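Local coordinates for protein thiosulfate sulfurtransferase (Pseudomonas aeruginosa, PDB 1YT8) that probably transfers sulfur from thiosulfate to cyanide, as a thiosulfate sulfurtransferase assembled from repeated rhodanese-like domains, at residues A368-D380 with G438-V450. Residues are numbered along the deposited sequence; the frame is centred on the assembly and turned at random.
Sequences APLPRQPRADTID and GSSLLARFAVAEV
Pro-374 and Arg-444 join an extended linker to the surface of helix 441-454 in the last of the chain's four rhodanese-like alpha/beta units. NH1 of Arg-444 donates to the backbone O of Pro-374 at 2.9 Å, with an N-H...O angle of 155°; the oxygen lies at the guanidinium edge, and the nitrogen comes in the carbonyl plane. This is the one direct hydrogen bond between 368-380 and 438-450. The arginine leaves the helix with CG anti to its own N and bends about CG-CD (chi3 -74°), which brings the guanidinium edge to Pro-374 O. Its aliphatic part is used too: CD packs 3.5 Å from CG of Gln-373, whose side chain runs across it at about a right angle.

The next residue, Phe-445, receives CD of Pro-374 over one face of its ring, a CH-pi contact 3.9 Å from the centroid. CG of Pro-371 reaches CZ of the same ring obliquely. Apolar contacts flank these: methyl groups of Leu-370 and Leu-441 meet tip to tip, and CB of Ala-376 sits 4.0 Å from CG2 of Val-447.

Further out, Asp-377 and Ile-379 bond through their backbones to Leu-460, which sets edge strand 378-379 beside strand 458-461 in the parallel sheet. Leu-460 also touches the Arg-444 side chain. At the other end, Pro-371 and Leu-441 lean on His-56 and Leu-53 of helix 51-58, so the contact borders the N-terminal rhodanese-like domain. Beside the arginine, a water donates to Ala-376 O at 3.1 Å and weakly accepts from Arg-444 NH1 at 3.3 Å.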
# COMPACT_ATOMS: atom_id res chain seq x y z
N ALA A 368 -14.74 -2.96 -1.08
CA ALA A 368 -13.91 -3.98 -1.72
C ALA A 368 -14.73 -5.18 -2.19
O ALA A 368 -15.65 -5.62 -1.51
CB ALA A 368 -12.83 -4.43 -0.75
N PRO A 369 -14.40 -5.71 -3.38
CA PRO A 369 -15.12 -6.87 -3.91
C PRO A 369 -14.74 -8.11 -3.11
O PRO A 369 -13.56 -8.39 -2.91
CB PRO A 369 -14.64 -6.94 -5.35
CG PRO A 369 -13.23 -6.46 -5.25
CD PRO A 369 -13.34 -5.27 -4.32
N LEU A 370 -15.75 -8.84 -2.64
CA LEU A 370 -15.49 -10.04 -1.85
C LEU A 370 -16.12 -11.28 -2.45
O LEU A 370 -17.09 -11.21 -3.21
CB LEU A 370 -16.02 -9.86 -0.43
CG LEU A 370 -15.42 -8.75 0.45
CD1 LEU A 370 -16.26 -8.63 1.72
CD2 LEU A 370 -13.97 -9.07 0.79
N PRO A 371 -15.55 -12.46 -2.14
CA PRO A 371 -16.10 -13.71 -2.65
C PRO A 371 -17.32 -14.05 -1.79
O PRO A 371 -17.68 -13.28 -0.90
CB PRO A 371 -14.94 -14.69 -2.45
CG PRO A 371 -14.30 -14.18 -1.19
CD PRO A 371 -14.29 -12.69 -1.40
N ARG A 372 -17.96 -15.18 -2.05
CA ARG A 372 -19.13 -15.55 -1.27
C ARG A 372 -18.73 -15.71 0.20
O ARG A 372 -17.70 -16.30 0.50
CB ARG A 372 -19.73 -16.86 -1.80
CG ARG A 372 -20.89 -17.40 -0.96
CD ARG A 372 -21.68 -18.50 -1.67
NE ARG A 372 -20.84 -19.56 -2.20
CZ ARG A 372 -20.32 -19.58 -3.43
NH1 ARG A 372 -20.57 -18.57 -4.27
NH2 ARG A 372 -19.56 -20.59 -3.82
N GLN A 373 -19.54 -15.16 1.09
CA GLN A 373 -19.28 -15.23 2.53
C GLN A 373 -19.64 -16.62 3.06
O GLN A 373 -20.77 -17.06 2.91
CB GLN A 373 -20.12 -14.19 3.28
CG GLN A 373 -19.32 -13.12 4.01
CD GLN A 373 -18.72 -12.10 3.08
OE1 GLN A 373 -17.96 -12.45 2.17
NE2 GLN A 373 -19.04 -10.83 3.30
N PRO A 374 -18.68 -17.32 3.69
CA PRO A 374 -19.00 -18.65 4.22
C PRO A 374 -20.00 -18.56 5.37
O PRO A 374 -20.11 -17.53 6.04
CB PRO A 374 -17.63 -19.18 4.67
CG PRO A 374 -16.87 -17.94 5.01
CD PRO A 374 -17.25 -17.00 3.88
N ARG A 375 -20.73 -19.64 5.60
CA ARG A 375 -21.73 -19.65 6.66
C ARG A 375 -21.09 -19.87 8.03
O ARG A 375 -20.02 -20.47 8.14
CB ARG A 375 -22.76 -20.75 6.41
CG ARG A 375 -23.88 -20.76 7.43
CD ARG A 375 -24.84 -21.91 7.24
NE ARG A 375 -25.82 -21.95 8.32
CZ ARG A 375 -25.50 -22.09 9.61
NH1 ARG A 375 -24.23 -22.20 9.97
NH2 ARG A 375 -26.45 -22.11 10.53
N ALA A 376 -21.74 -19.36 9.07
CA ALA A 376 -21.24 -19.51 10.42
C ALA A 376 -22.34 -19.28 11.44
O ALA A 376 -23.24 -18.47 11.23
CB ALA A 376 -20.09 -18.53 10.67
N ASP A 377 -22.26 -20.01 12.55
CA ASP A 377 -23.22 -19.85 13.63
C ASP A 377 -22.66 -18.69 14.45
O ASP A 377 -21.49 -18.70 14.84
CB ASP A 377 -23.30 -21.13 14.47
CG ASP A 377 -23.84 -22.30 13.68
OD1 ASP A 377 -24.95 -22.17 13.10
OD2 ASP A 377 -23.18 -23.35 13.63
N THR A 378 -23.49 -17.68 14.70
CA THR A 378 -23.05 -16.52 15.45
C THR A 378 -23.52 -16.49 16.90
O THR A 378 -24.43 -17.22 17.30
CB THR A 378 -23.50 -15.21 14.77
OG1 THR A 378 -24.93 -15.20 14.65
CG2 THR A 378 -22.88 -15.08 13.39
N ILE A 379 -22.88 -15.63 17.67
CA ILE A 379 -23.21 -15.45 19.08
C ILE A 379 -23.14 -13.95 19.37
O ILE A 379 -22.23 -13.27 18.90
CB ILE A 379 -22.20 -16.22 19.97
CG1 ILE A 379 -22.55 -16.03 21.44
CG2 ILE A 379 -20.78 -15.74 19.68
CD1 ILE A 379 -21.65 -16.81 22.39
N ASP A 380 -24.11 -13.44 20.12
CA ASP A 380 -24.15 -12.02 20.45
C ASP A 380 -23.12 -11.71 21.54
O ASP A 380 -22.79 -12.56 22.36
CB ASP A 380 -25.54 -11.62 20.95
CG ASP A 380 -26.64 -11.95 19.95
OD1 ASP A 380 -26.52 -11.55 18.77
OD2 ASP A 380 -27.63 -12.61 20.35
N GLY A 438 -11.93 -7.14 14.00
CA GLY A 438 -12.58 -5.84 14.03
C GLY A 438 -14.08 -5.85 13.82
O GLY A 438 -14.84 -5.33 14.64
N SER A 439 -14.52 -6.46 12.72
CA SER A 439 -15.93 -6.51 12.38
C SER A 439 -16.50 -7.92 12.24
O SER A 439 -17.70 -8.07 12.02
CB SER A 439 -16.15 -5.77 11.06
OG SER A 439 -15.45 -6.45 10.02
N SER A 440 -15.63 -8.92 12.35
CA SER A 440 -15.97 -10.34 12.23
C SER A 440 -15.76 -10.85 10.80
O SER A 440 -15.91 -12.04 10.53
CB SER A 440 -17.41 -10.63 12.66
OG SER A 440 -18.34 -10.32 11.63
N LEU A 441 -15.40 -9.95 9.90
CA LEU A 441 -15.20 -10.32 8.50
C LEU A 441 -14.11 -11.36 8.28
O LEU A 441 -14.35 -12.39 7.66
CB LEU A 441 -14.89 -9.08 7.65
CG LEU A 441 -14.67 -9.38 6.16
CD1 LEU A 441 -15.87 -10.11 5.59
CD2 LEU A 441 -14.42 -8.08 5.41
N LEU A 442 -12.90 -11.09 8.76
CA LEU A 442 -11.81 -12.03 8.57
C LEU A 442 -12.02 -13.31 9.37
O LEU A 442 -11.71 -14.40 8.90
CB LEU A 442 -10.47 -11.41 8.96
CG LEU A 442 -9.28 -12.36 8.84
CD1 LEU A 442 -9.32 -13.10 7.50
CD2 LEU A 442 -7.98 -11.57 8.97
N ALA A 443 -12.56 -13.18 10.58
CA ALA A 443 -12.80 -14.34 11.43
C ALA A 443 -13.78 -15.33 10.79
O ALA A 443 -13.65 -16.54 10.98
CB ALA A 443 -13.32 -13.89 12.80
N ARG A 444 -14.74 -14.81 10.04
CA ARG A 444 -15.74 -15.65 9.37
C ARG A 444 -15.08 -16.63 8.39
O ARG A 444 -15.50 -17.78 8.28
CB ARG A 444 -16.76 -14.78 8.62
CG ARG A 444 -17.82 -15.58 7.85
CD ARG A 444 -18.79 -14.67 7.10
NE ARG A 444 -19.75 -13.99 7.98
CZ ARG A 444 -20.85 -14.55 8.47
NH1 ARG A 444 -21.16 -15.80 8.17
NH2 ARG A 444 -21.66 -13.84 9.26
N PHE A 445 -14.05 -16.17 7.68
CA PHE A 445 -13.36 -17.02 6.72
C PHE A 445 -12.51 -18.09 7.40
O PHE A 445 -12.05 -19.04 6.75
CB PHE A 445 -12.48 -16.17 5.80
CG PHE A 445 -13.24 -15.46 4.72
CD1 PHE A 445 -13.61 -16.13 3.56
CD2 PHE A 445 -13.63 -14.14 4.88
CE1 PHE A 445 -14.35 -15.49 2.57
CE2 PHE A 445 -14.37 -13.49 3.90
CZ PHE A 445 -14.73 -14.17 2.74
N ALA A 446 -12.31 -17.95 8.71
CA ALA A 446 -11.50 -18.89 9.47
C ALA A 446 -12.29 -19.96 10.21
O ALA A 446 -11.71 -20.92 10.72
CB ALA A 446 -10.61 -18.12 10.46
N VAL A 447 -13.61 -19.80 10.27
CA VAL A 447 -14.44 -20.77 10.98
C VAL A 447 -14.23 -22.21 10.54
O VAL A 447 -13.99 -23.09 11.38
CB VAL A 447 -15.95 -20.41 10.84
CG1 VAL A 447 -16.81 -21.49 11.49
CG2 VAL A 447 -16.22 -19.06 11.49
N ALA A 448 -14.31 -22.47 9.24
CA ALA A 448 -14.14 -23.82 8.72
C ALA A 448 -12.82 -24.48 9.13
O ALA A 448 -12.80 -25.66 9.48
CB ALA A 448 -14.27 -23.82 7.19
N GLU A 449 -11.73 -23.72 9.09
CA GLU A 449 -10.44 -24.28 9.46
C GLU A 449 -10.36 -24.59 10.95
O GLU A 449 -9.83 -25.62 11.35
CB GLU A 449 -9.29 -23.33 9.09
CG GLU A 449 -7.94 -24.02 9.20
CD GLU A 449 -6.77 -23.16 8.78
OE1 GLU A 449 -6.96 -22.16 8.06
OE2 GLU A 449 -5.64 -23.50 9.18
N VAL A 450 -10.88 -23.69 11.78
CA VAL A 450 -10.84 -23.94 13.22
C VAL A 450 -11.66 -25.19 13.54
O VAL A 450 -11.26 -26.01 14.37
CB VAL A 450 -11.38 -22.73 14.01
CG1 VAL A 450 -11.37 -23.05 15.50
CG2 VAL A 450 -10.50 -21.50 13.75
O HOH W 1 -24.21 -17.00 8.66